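Local coordinates for protein receptor-type adenylate cyclase GRESAG 4.1 (Trypanosoma brucei, PDB 1FX2) that is a receptor-type membrane protein whose class III cyclase domain, the part crystallised here, converts ATP to cyclic AMP and diphosphate with magnesium as cofactor, at residues A[10-15]-A[140-145]; A[52-57]-A[64-69]; A[19-24]-A[97-102]. All coordinates share one frame; numbering follows the deposited sequence. Where two conformers were deposited one is given.

Contact 1: residues A[10-15]-A[140-145]; sequences TDPVTL and TGLCDI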
loop_
_atom_site.group_PDB
_atom_site.type_symbol
_atom_site.label_atom_id
_atom_site.label_comp_id
_atom_site.label_asym_id
_atom_site.label_seq_id
_atom_site.Cartn_x
_atom_site.Cartn_y
_atom_site.Cartn_z
ATOM N N THR A 10 4.498 -23.747 7.880
ATOM C CA THR A 10 3.370 -23.361 7.032
ATOM C C THR A 10 2.557 -22.223 7.568
ATOM O O THR A 10 1.561 -21.844 6.952
ATOM C CB THR A 10 2.455 -24.579 6.763
ATOM O OG1 THR A 10 1.884 -25.005 7.995
ATOM C CG2 THR A 10 3.266 -25.734 6.156
ATOM N N ASP A 11 2.972 -21.692 8.747
ATOM C CA ASP A 11 2.272 -20.540 9.321
ATOM C C ASP A 11 3.151 -19.302 9.069
ATOM O O ASP A 11 4.350 -19.299 9.327
ATOM C CB ASP A 11 2.032 -20.647 10.794
ATOM C CG ASP A 11 1.081 -21.748 11.161
ATOM O OD1 ASP A 11 0.176 -22.011 10.323
ATOM O OD2 ASP A 11 1.141 -22.190 12.337
ATOM N N PRO A 12 2.572 -18.254 8.459
ATOM C CA PRO A 12 3.380 -17.037 8.203
ATOM C C PRO A 12 3.893 -16.470 9.558
ATOM O O PRO A 12 3.217 -16.598 10.611
ATOM C CB PRO A 12 2.375 -16.060 7.622
ATOM C CG PRO A 12 1.335 -17.050 6.852
ATOM C CD PRO A 12 1.196 -18.141 7.950
ATOM N N VAL A 13 5.085 -15.907 9.478
ATOM C CA VAL A 13 5.772 -15.303 10.617
ATOM C C VAL A 13 5.705 -13.791 10.409
ATOM O O VAL A 13 5.897 -13.303 9.335
ATOM C CB VAL A 13 7.241 -15.716 10.664
ATOM C CG1 VAL A 13 7.876 -15.096 11.887
ATOM C CG2 VAL A 13 7.376 -17.300 10.775
ATOM N N THR A 14 5.428 -13.085 11.496
ATOM C CA THR A 14 5.474 -11.601 11.438
ATOM C C THR A 14 6.809 -11.186 12.040
ATOM O O THR A 14 7.148 -11.659 13.149
ATOM C CB THR A 14 4.351 -10.950 12.137
ATOM O OG1 THR A 14 3.133 -11.324 11.474
ATOM C CG2 THR A 14 4.430 -9.442 12.033
ATOM N N LEU A 15 7.642 -10.484 11.243
ATOM C CA LEU A 15 8.951 -10.003 11.744
ATOM C C LEU A 15 8.933 -8.509 11.899
ATOM O O LEU A 15 8.364 -7.792 11.095
ATOM C CB LEU A 15 10.084 -10.361 10.805
ATOM C CG LEU A 15 10.234 -11.884 10.624
ATOM C CD1 LEU A 15 11.227 -12.195 9.486
ATOM C CD2 LEU A 15 10.669 -12.527 11.975
ATOM N N THR A 140 4.994 -9.710 7.095
ATOM C CA THR A 140 4.478 -11.053 7.461
ATOM C C THR A 140 4.626 -11.938 6.255
ATOM O O THR A 140 4.285 -11.510 5.153
ATOM C CB THR A 140 2.998 -10.992 7.793
ATOM O OG1 THR A 140 2.834 -10.140 8.941
ATOM C CG2 THR A 140 2.486 -12.426 8.101
ATOM N N GLY A 141 5.197 -13.116 6.465
ATOM C CA GLY A 141 5.321 -14.062 5.317
ATOM C C GLY A 141 5.878 -15.392 5.779
ATOM O O GLY A 141 6.316 -15.553 6.880
ATOM N N LEU A 142 5.869 -16.358 4.833
ATOM C CA LEU A 142 6.433 -17.658 5.116
ATOM C C LEU A 142 7.950 -17.550 5.235
ATOM O O LEU A 142 8.564 -16.811 4.481
ATOM C CB LEU A 142 6.028 -18.648 4.007
ATOM C CG LEU A 142 4.542 -18.954 4.001
ATOM C CD1 LEU A 142 4.188 -19.677 2.725
ATOM C CD2 LEU A 142 4.033 -19.708 5.181
ATOM N N CYS A 143 8.529 -18.226 6.225
ATOM C CA CYS A 143 9.949 -18.159 6.459
ATOM C C CYS A 143 10.569 -19.539 6.451
ATOM O O CYS A 143 9.881 -20.546 6.626
ATOM C CB CYS A 143 10.245 -17.642 7.858
ATOM S SG CYS A 143 9.869 -15.906 8.098
ATOM N N ASP A 144 11.869 -19.538 6.218
ATOM C CA ASP A 144 12.713 -20.748 6.360
ATOM C C ASP A 144 13.155 -20.623 7.827
ATOM O O ASP A 144 13.830 -19.659 8.248
ATOM C CB ASP A 144 13.865 -20.642 5.358
ATOM C CG ASP A 144 15.036 -21.573 5.682
ATOM O OD1 ASP A 144 14.958 -22.347 6.649
ATOM O OD2 ASP A 144 16.022 -21.507 4.927
ATOM N N ILE A 145 12.622 -21.511 8.656
ATOM C CA ILE A 145 12.818 -21.518 10.063
ATOM C C ILE A 145 13.870 -22.564 10.456
ATOM O O ILE A 145 13.750 -23.716 10.015
ATOM C CB ILE A 145 11.508 -21.870 10.746
ATOM C CG1 ILE A 145 10.373 -20.932 10.270
ATOM C CG2 ILE A 145 11.719 -21.833 12.237
ATOM C CD1 ILE A 145 8.956 -21.100 11.068
HETATM O O HOH W 1 6.688 -19.715 7.942
#
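Val13 and Gly141 form an antiparallel hydrogen-bonded pair, and Thr14 and Thr140 the non-hydrogen-bonded pair next to it, where strands 13-20 and 134-141 meet in the central sheet of the class III cyclase fold. Val13 N reaches Gly141 O at 2.9 Å, and Gly141 N returns a bond of 3.0 Å to Val13 O; both run nearly straight through the hydrogen. On the face occupied by the threonines, Thr14 OG1 and Thr140 OG1 lie 2.8 Å apart in a hydrogen bond of undecided direction. Each threonine has its hydroxyl anti to its own carbonyl carbon (chi1 -63° in both), which turns the two oxygens to one another across the pair. The methyl CG2 of Thr140 meanwhile rests against Pro12 CB at 3.7 Å.

Around the Val13 side chain the contacts are apolar. Cys143 SG lies against Val13 CB at 3.7 Å and touches Leu15 CD1 more loosely, while Val13 CG2 also meets Ile145 CD1, part of the small hairpin of strands 144-147 and 154-157. At the outer end, Leu142 folds back beside the Pro12 ring, the two side chains pointing the same way, and its CD2 approaches Thr10 O. Where the backbones have parted, a water donates to Asp11 O and accepts from Cys143 N at 2.9 Å.

Contact 2: residues A[52-57]-A[64-69]; sequences YKCYEV and FMIASK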
loop_
_atom_site.group_PDB
_atom_site.type_symbol
_atom_site.label_atom_id
_atom_site.label_comp_id
_atom_site.label_asym_id
_atom_site.label_seq_id
_atom_site.Cartn_x
_atom_site.Cartn_y
_atom_site.Cartn_z
ATOM N N TYR A 52 3.687 -8.737 24.860
ATOM C CA TYR A 52 2.982 -9.162 23.646
ATOM C C TYR A 52 3.311 -10.583 23.201
ATOM O O TYR A 52 2.930 -10.984 22.068
ATOM C CB TYR A 52 3.149 -8.109 22.502
ATOM C CG TYR A 52 2.479 -6.858 22.893
ATOM C CD1 TYR A 52 3.192 -5.742 23.395
ATOM C CD2 TYR A 52 1.115 -6.797 22.836
ATOM C CE1 TYR A 52 2.515 -4.624 23.801
ATOM C CE2 TYR A 52 0.430 -5.701 23.254
ATOM C CZ TYR A 52 1.153 -4.598 23.735
ATOM O OH TYR A 52 0.525 -3.442 24.134
ATOM N N LYS A 53 4.024 -11.355 24.054
ATOM C CA LYS A 53 4.300 -12.793 23.781
ATOM C C LYS A 53 5.005 -13.038 22.481
ATOM O O LYS A 53 4.729 -14.001 21.757
ATOM C CB LYS A 53 2.986 -13.627 23.838
ATOM C CG LYS A 53 2.322 -13.427 25.226
ATOM C CD LYS A 53 1.021 -14.219 25.350
ATOM C CE LYS A 53 0.510 -14.208 26.795
ATOM N NZ LYS A 53 -0.612 -13.253 26.958
ATOM N N CYS A 54 5.860 -12.066 22.119
ATOM C CA CYS A 54 6.703 -12.198 20.925
ATOM C C CYS A 54 8.033 -12.867 21.275
ATOM O O CYS A 54 8.259 -13.234 22.487
ATOM C CB CYS A 54 6.921 -10.777 20.305
ATOM S SG CYS A 54 5.455 -10.030 19.610
ATOM N N TYR A 55 8.952 -12.961 20.325
ATOM C CA TYR A 55 10.188 -13.676 20.549
ATOM C C TYR A 55 11.346 -12.854 20.033
ATOM O O TYR A 55 11.383 -12.449 18.870
ATOM C CB TYR A 55 10.115 -15.001 19.729
ATOM C CG TYR A 55 11.344 -15.874 19.810
ATOM C CD1 TYR A 55 11.635 -16.557 20.977
ATOM C CD2 TYR A 55 12.183 -16.014 18.717
ATOM C CE1 TYR A 55 12.743 -17.404 21.044
ATOM C CE2 TYR A 55 13.328 -16.850 18.772
ATOM C CZ TYR A 55 13.572 -17.533 19.955
ATOM O OH TYR A 55 14.685 -18.352 19.999
ATOM N N GLU A 56 12.323 -12.619 20.901
ATOM C CA GLU A 56 13.500 -11.901 20.460
ATOM C C GLU A 56 14.360 -12.854 19.670
ATOM O O GLU A 56 14.930 -13.818 20.278
ATOM C CB GLU A 56 14.269 -11.353 21.691
ATOM C CG GLU A 56 15.520 -10.505 21.322
ATOM C CD GLU A 56 16.184 -9.926 22.569
ATOM O OE1 GLU A 56 15.493 -9.686 23.557
ATOM O OE2 GLU A 56 17.425 -9.809 22.462
ATOM N N VAL A 57 14.609 -12.586 18.378
ATOM C CA VAL A 57 15.444 -13.477 17.575
ATOM C C VAL A 57 16.888 -13.123 17.874
ATOM O O VAL A 57 17.722 -14.030 18.153
ATOM C CB VAL A 57 15.138 -13.298 16.076
ATOM C CG1 VAL A 57 16.044 -14.224 15.239
ATOM C CG2 VAL A 57 13.629 -13.512 15.861
ATOM N N PHE A 64 17.052 -4.460 16.834
ATOM C CA PHE A 64 16.306 -5.673 17.276
ATOM C C PHE A 64 15.702 -6.376 16.055
ATOM O O PHE A 64 15.269 -5.722 15.075
ATOM C CB PHE A 64 15.128 -5.353 18.243
ATOM C CG PHE A 64 15.513 -5.289 19.667
ATOM C CD1 PHE A 64 16.097 -4.151 20.169
ATOM C CD2 PHE A 64 15.274 -6.354 20.527
ATOM C CE1 PHE A 64 16.429 -4.101 21.504
ATOM C CE2 PHE A 64 15.590 -6.322 21.827
ATOM C CZ PHE A 64 16.186 -5.168 22.376
ATOM N N MET A 65 15.686 -7.715 16.147
ATOM C CA MET A 65 14.908 -8.569 15.182
ATOM C C MET A 65 13.989 -9.348 16.102
ATOM O O MET A 65 14.435 -10.131 16.960
ATOM C CB MET A 65 15.829 -9.472 14.343
ATOM C CG MET A 65 14.961 -10.352 13.405
ATOM S SD MET A 65 16.148 -11.491 12.601
ATOM C CE MET A 65 15.027 -12.591 11.677
ATOM N N ILE A 66 12.689 -9.182 15.888
ATOM C CA ILE A 66 11.648 -9.796 16.779
ATOM C C ILE A 66 10.651 -10.590 15.901
ATOM O O ILE A 66 10.303 -10.125 14.808
ATOM C CB ILE A 66 10.858 -8.669 17.516
ATOM C CG1 ILE A 66 11.819 -7.868 18.437
ATOM C CG2 ILE A 66 9.713 -9.295 18.398
ATOM C CD1 ILE A 66 11.264 -6.534 18.848
ATOM N N ALA A 67 10.281 -11.807 16.357
ATOM C CA ALA A 67 9.306 -12.609 15.585
ATOM C C ALA A 67 8.027 -12.759 16.391
ATOM O O ALA A 67 8.032 -12.749 17.608
ATOM C CB ALA A 67 9.895 -14.021 15.270
ATOM N N SER A 68 6.912 -12.889 15.702
ATOM C CA SER A 68 5.626 -13.047 16.421
ATOM C C SER A 68 4.739 -14.064 15.657
ATOM O O SER A 68 4.703 -14.047 14.436
ATOM C CB SER A 68 4.862 -11.728 16.386
ATOM O OG SER A 68 3.614 -11.883 17.047
ATOM N N LYS A 69 4.100 -14.951 16.418
ATOM C CA LYS A 69 3.091 -15.880 15.813
ATOM C C LYS A 69 1.822 -15.144 15.447
ATOM O O LYS A 69 1.044 -15.616 14.655
ATOM C CB LYS A 69 2.739 -16.942 16.859
ATOM C CG LYS A 69 3.829 -17.848 17.145
ATOM C CD LYS A 69 3.333 -18.822 18.272
ATOM C CE LYS A 69 4.438 -19.718 18.701
ATOM N NZ LYS A 69 3.927 -20.737 19.685
HETATM O O HOH W 2 2.954 -12.793 19.630
HETATM O O HOH W 3 5.060 -15.108 19.106
#
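Val57 is a prominent bump in this antiparallel beta hairpin, formed by strands 55-60 and 63-68, and its two methyls meet Met65 and Ala67 on the partner strand. CG1, anti to the backbone N, lies against Met65 SD at 3.8 Å; the methionine chain is extended throughout and crosses the valine at a slant. CG2 turns the other way, into the shallow dip above Ala67, and meets Ala67 CB at 3.8 Å. Val57 CB also lies 3.4 Å from Met65 O, close against the partner backbone.

On the other side of the hairpin the relief is reversed. Ile66 CG2 now projects, touching Cys54 CB at 3.7 Å, and Cys54 SG leans on the CB and OG of Ser68, whose hydroxyl is hydrogen-bonded to Ser70 O. Further along, the extended side chain of Glu56 brings its carboxylate to Phe64 CE2, with CD at 3.7 Å and the two planes turned 67° apart; its OE2 is held by a salt bridge to Arg46 and a bond from Thr59.

The backbones are stitched by Tyr55 N to Ala67 O, Ala67 N to Tyr55 O at 2.8 Å, and Val57 N to Met65 O. Past the Tyr55-Ala67 pair, where the strands separate, one water donates to Ser68 OG, and another accepts from Lys69 N and probably donates to Lys53 O, beside the Schellman motif in which Lys53, with positive phi, ends helix 34-51.

That helix packs over the side bearing Glu56, Phe64 and Ile66, with Leu77 of helix 71-87 against Cys54. Tyr156 of strand 154-157 touches Val57 and Ala67 on the opposite side, and strand 13-20 lies along the far edge of 63-68.

Contact 3: residues A[19-24]-A[97-102]; sequences DIESST and DSYREF. With SO4 (sulfate ion), chain B.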
loop_
_atom_site.group_PDB
_atom_site.type_symbol
_atom_site.label_atom_id
_atom_site.label_comp_id
_atom_site.label_asym_id
_atom_site.label_seq_id
_atom_site.Cartn_x
_atom_site.Cartn_y
_atom_site.Cartn_z
ATOM N N ASP A 19 15.548 0.025 14.763
ATOM C CA ASP A 19 16.871 0.677 14.892
ATOM C C ASP A 19 16.715 2.029 15.442
ATOM O O ASP A 19 15.669 2.736 15.199
ATOM C CB ASP A 19 17.616 0.926 13.530
ATOM C CG ASP A 19 18.378 -0.263 13.051
ATOM O OD1 ASP A 19 17.861 -1.089 12.249
ATOM O OD2 ASP A 19 19.538 -0.406 13.431
ATOM N N ILE A 20 17.704 2.474 16.204
ATOM C CA ILE A 20 17.731 3.874 16.618
ATOM C C ILE A 20 18.225 4.709 15.399
ATOM O O ILE A 20 19.246 4.397 14.797
ATOM C CB ILE A 20 18.721 4.080 17.761
ATOM C CG1 ILE A 20 18.176 3.407 19.032
ATOM C CG2 ILE A 20 18.916 5.638 18.017
ATOM C CD1 ILE A 20 19.267 3.360 20.147
ATOM N N GLU A 21 17.449 5.690 14.920
ATOM C CA GLU A 21 17.919 6.514 13.786
ATOM C C GLU A 21 19.094 7.363 14.297
ATOM O O GLU A 21 19.054 7.946 15.376
ATOM C CB GLU A 21 16.807 7.455 13.326
ATOM C CG GLU A 21 17.275 8.402 12.180
ATOM C CD GLU A 21 16.209 9.389 11.725
ATOM O OE1 GLU A 21 16.258 10.595 12.062
ATOM O OE2 GLU A 21 15.379 8.975 10.933
ATOM N N SER A 22 20.105 7.513 13.416
ATOM C CA SER A 22 21.324 8.311 13.606
ATOM C C SER A 22 22.174 7.861 14.794
ATOM O O SER A 22 22.777 8.674 15.458
ATOM C CB SER A 22 20.952 9.792 13.728
ATOM O OG SER A 22 20.090 10.196 12.696
ATOM N N SER A 23 22.195 6.544 15.034
ATOM C CA SER A 23 22.934 6.001 16.166
ATOM C C SER A 23 24.450 6.375 16.095
ATOM O O SER A 23 25.033 6.816 17.109
ATOM C CB SER A 23 22.686 4.431 16.157
ATOM O OG SER A 23 23.006 3.945 17.407
ATOM N N THR A 24 25.131 6.351 14.941
ATOM C CA THR A 24 26.515 6.759 14.842
ATOM C C THR A 24 26.693 8.146 15.328
ATOM O O THR A 24 27.560 8.502 16.124
ATOM C CB THR A 24 27.167 6.746 13.358
ATOM O OG1 THR A 24 27.828 5.515 13.213
ATOM C CG2 THR A 24 28.291 7.828 13.090
ATOM N N ASP A 97 17.777 17.793 21.041
ATOM C CA ASP A 97 18.500 18.903 20.377
ATOM C C ASP A 97 19.297 18.412 19.212
ATOM O O ASP A 97 19.297 19.055 18.158
ATOM C CB ASP A 97 19.484 19.548 21.413
ATOM C CG ASP A 97 18.771 20.367 22.474
ATOM O OD1 ASP A 97 17.570 20.626 22.386
ATOM O OD2 ASP A 97 19.439 20.702 23.472
ATOM N N SER A 98 19.969 17.246 19.332
ATOM C CA SER A 98 20.725 16.714 18.185
ATOM C C SER A 98 19.805 16.376 16.991
ATOM O O SER A 98 20.116 16.789 15.874
ATOM C CB SER A 98 21.461 15.417 18.535
ATOM O OG SER A 98 22.580 15.787 19.402
ATOM N N TYR A 99 18.677 15.719 17.214
ATOM C CA TYR A 99 17.831 15.412 16.070
ATOM C C TYR A 99 17.345 16.659 15.401
ATOM O O TYR A 99 17.239 16.637 14.169
ATOM C CB TYR A 99 16.624 14.588 16.538
ATOM C CG TYR A 99 16.946 13.080 16.739
ATOM C CD1 TYR A 99 16.653 12.470 17.992
ATOM C CD2 TYR A 99 17.432 12.272 15.670
ATOM C CE1 TYR A 99 16.851 11.111 18.166
ATOM C CE2 TYR A 99 17.625 10.904 15.853
ATOM C CZ TYR A 99 17.309 10.360 17.112
ATOM O OH TYR A 99 17.459 8.989 17.319
ATOM N N ARG A 100 16.943 17.665 16.179
ATOM C CA ARG A 100 16.484 18.913 15.583
ATOM C C ARG A 100 17.585 19.595 14.759
ATOM O O ARG A 100 17.294 20.022 13.656
ATOM C CB ARG A 100 15.886 19.803 16.655
ATOM C CG ARG A 100 14.576 19.224 17.153
ATOM C CD ARG A 100 13.885 20.120 18.133
ATOM N NE ARG A 100 14.597 20.061 19.423
ATOM C CZ ARG A 100 14.055 20.224 20.609
ATOM N NH1 ARG A 100 12.769 20.564 20.727
ATOM N NH2 ARG A 100 14.829 20.059 21.669
ATOM N N GLU A 101 18.811 19.631 15.302
ATOM C CA GLU A 101 19.914 20.244 14.533
ATOM C C GLU A 101 20.137 19.480 13.254
ATOM O O GLU A 101 20.428 20.072 12.189
ATOM C CB GLU A 101 21.166 20.279 15.408
ATOM C CG GLU A 101 21.144 21.265 16.513
ATOM C CD GLU A 101 22.163 20.977 17.649
ATOM O OE1 GLU A 101 23.040 20.086 17.463
ATOM O OE2 GLU A 101 22.091 21.639 18.742
ATOM N N PHE A 102 20.102 18.145 13.316
ATOM C CA PHE A 102 20.297 17.367 12.100
ATOM C C PHE A 102 19.242 17.766 11.060
ATOM O O PHE A 102 19.548 17.888 9.859
ATOM C CB PHE A 102 20.189 15.831 12.289
ATOM C CG PHE A 102 21.115 15.240 13.308
ATOM C CD1 PHE A 102 20.717 14.131 14.061
ATOM C CD2 PHE A 102 22.401 15.739 13.481
ATOM C CE1 PHE A 102 21.555 13.517 14.966
ATOM C CE2 PHE A 102 23.313 15.128 14.421
ATOM C CZ PHE A 102 22.849 14.019 15.148
HETATM S S SO4 B . 21.041 5.696 10.171
HETATM O O1 SO4 B . 22.184 6.559 10.348
HETATM O O2 SO4 B . 21.285 4.318 10.608
HETATM O O3 SO4 B . 19.896 6.267 10.830
HETATM O O4 SO4 B . 20.741 5.676 8.715
#
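Tyr99 reaches from helix 94-109 to the turn at residues 20-23, and its hydroxyl makes the one direct hydrogen bond between the two segments. OH donates to Glu21 O at 2.7 Å, in the carbonyl plane, and the oxygen sits at the edge of the ring close to its plane. The tyrosine CG is anti to its carbonyl carbon (chi1 -80°), and from there the ring reaches across to the turn. The same hydroxyl is hydrogen-bonded to Arg133 N, so this buried oxygen has a partner in each of two chain regions.

Van der Waals contacts surround that bond. Ile20 CG2 approaches Tyr99 OH at 3.7 Å, the two side chains crossing at about a right angle. Glu21 has two conformers, which makes the approach of its OE1 to Tyr99 CE2 doubtful; its OE2 takes a hydrogen bond from Gly173 N. Ser22 supplies OG at the tyrosine edge and CB against Phe102 CE1 at 4.0 Å.

These contacts lie where the first strand of the cyclase sheet, 13-20, gives way to helix 23-29 through a type II turn from Ile20 to Ser23. Asp19, near the end of the strand, and Asp62 are both predicted to bind magnesium, as in other class III cyclases; Ile20 N and Ser23 OG are both hydrogen-bonded to the Asp62 carboxylate, which probably helps to fix its position.

A bound anion adds a second polar group. Ser22 N, at the N-cap position, hydrogen-bonds O3 of a sulfate, probably from the crystallisation liquor, at 2.9 Å and an almost linear 175°; Arg135 and Arg228 also bind this anion.

From the N terminus, strand 13-20 links contacts 1 and 3: residues 10-15 enter it and 19-24 leave it, though the two contact centres are about 32 Å apart, on opposite sides of the chain's centre. Contact 2 closes first, a short hairpin loop between 52-57 and 64-69. Contact 3 then closes a longer loop, from 19-24 to 97-102, and contact 1 the longest, from 10-15 to 140-145, so the three are nested and none cross. Contacts 1 and 2 touch within the sheet, with a probable hydrogen bond from Ser68 N to Thr14 O and Leu15 CD2 packed on Ala67 CB. Contact 3 ties the end of the sheet that carries the predicted magnesium site to helix 94-109.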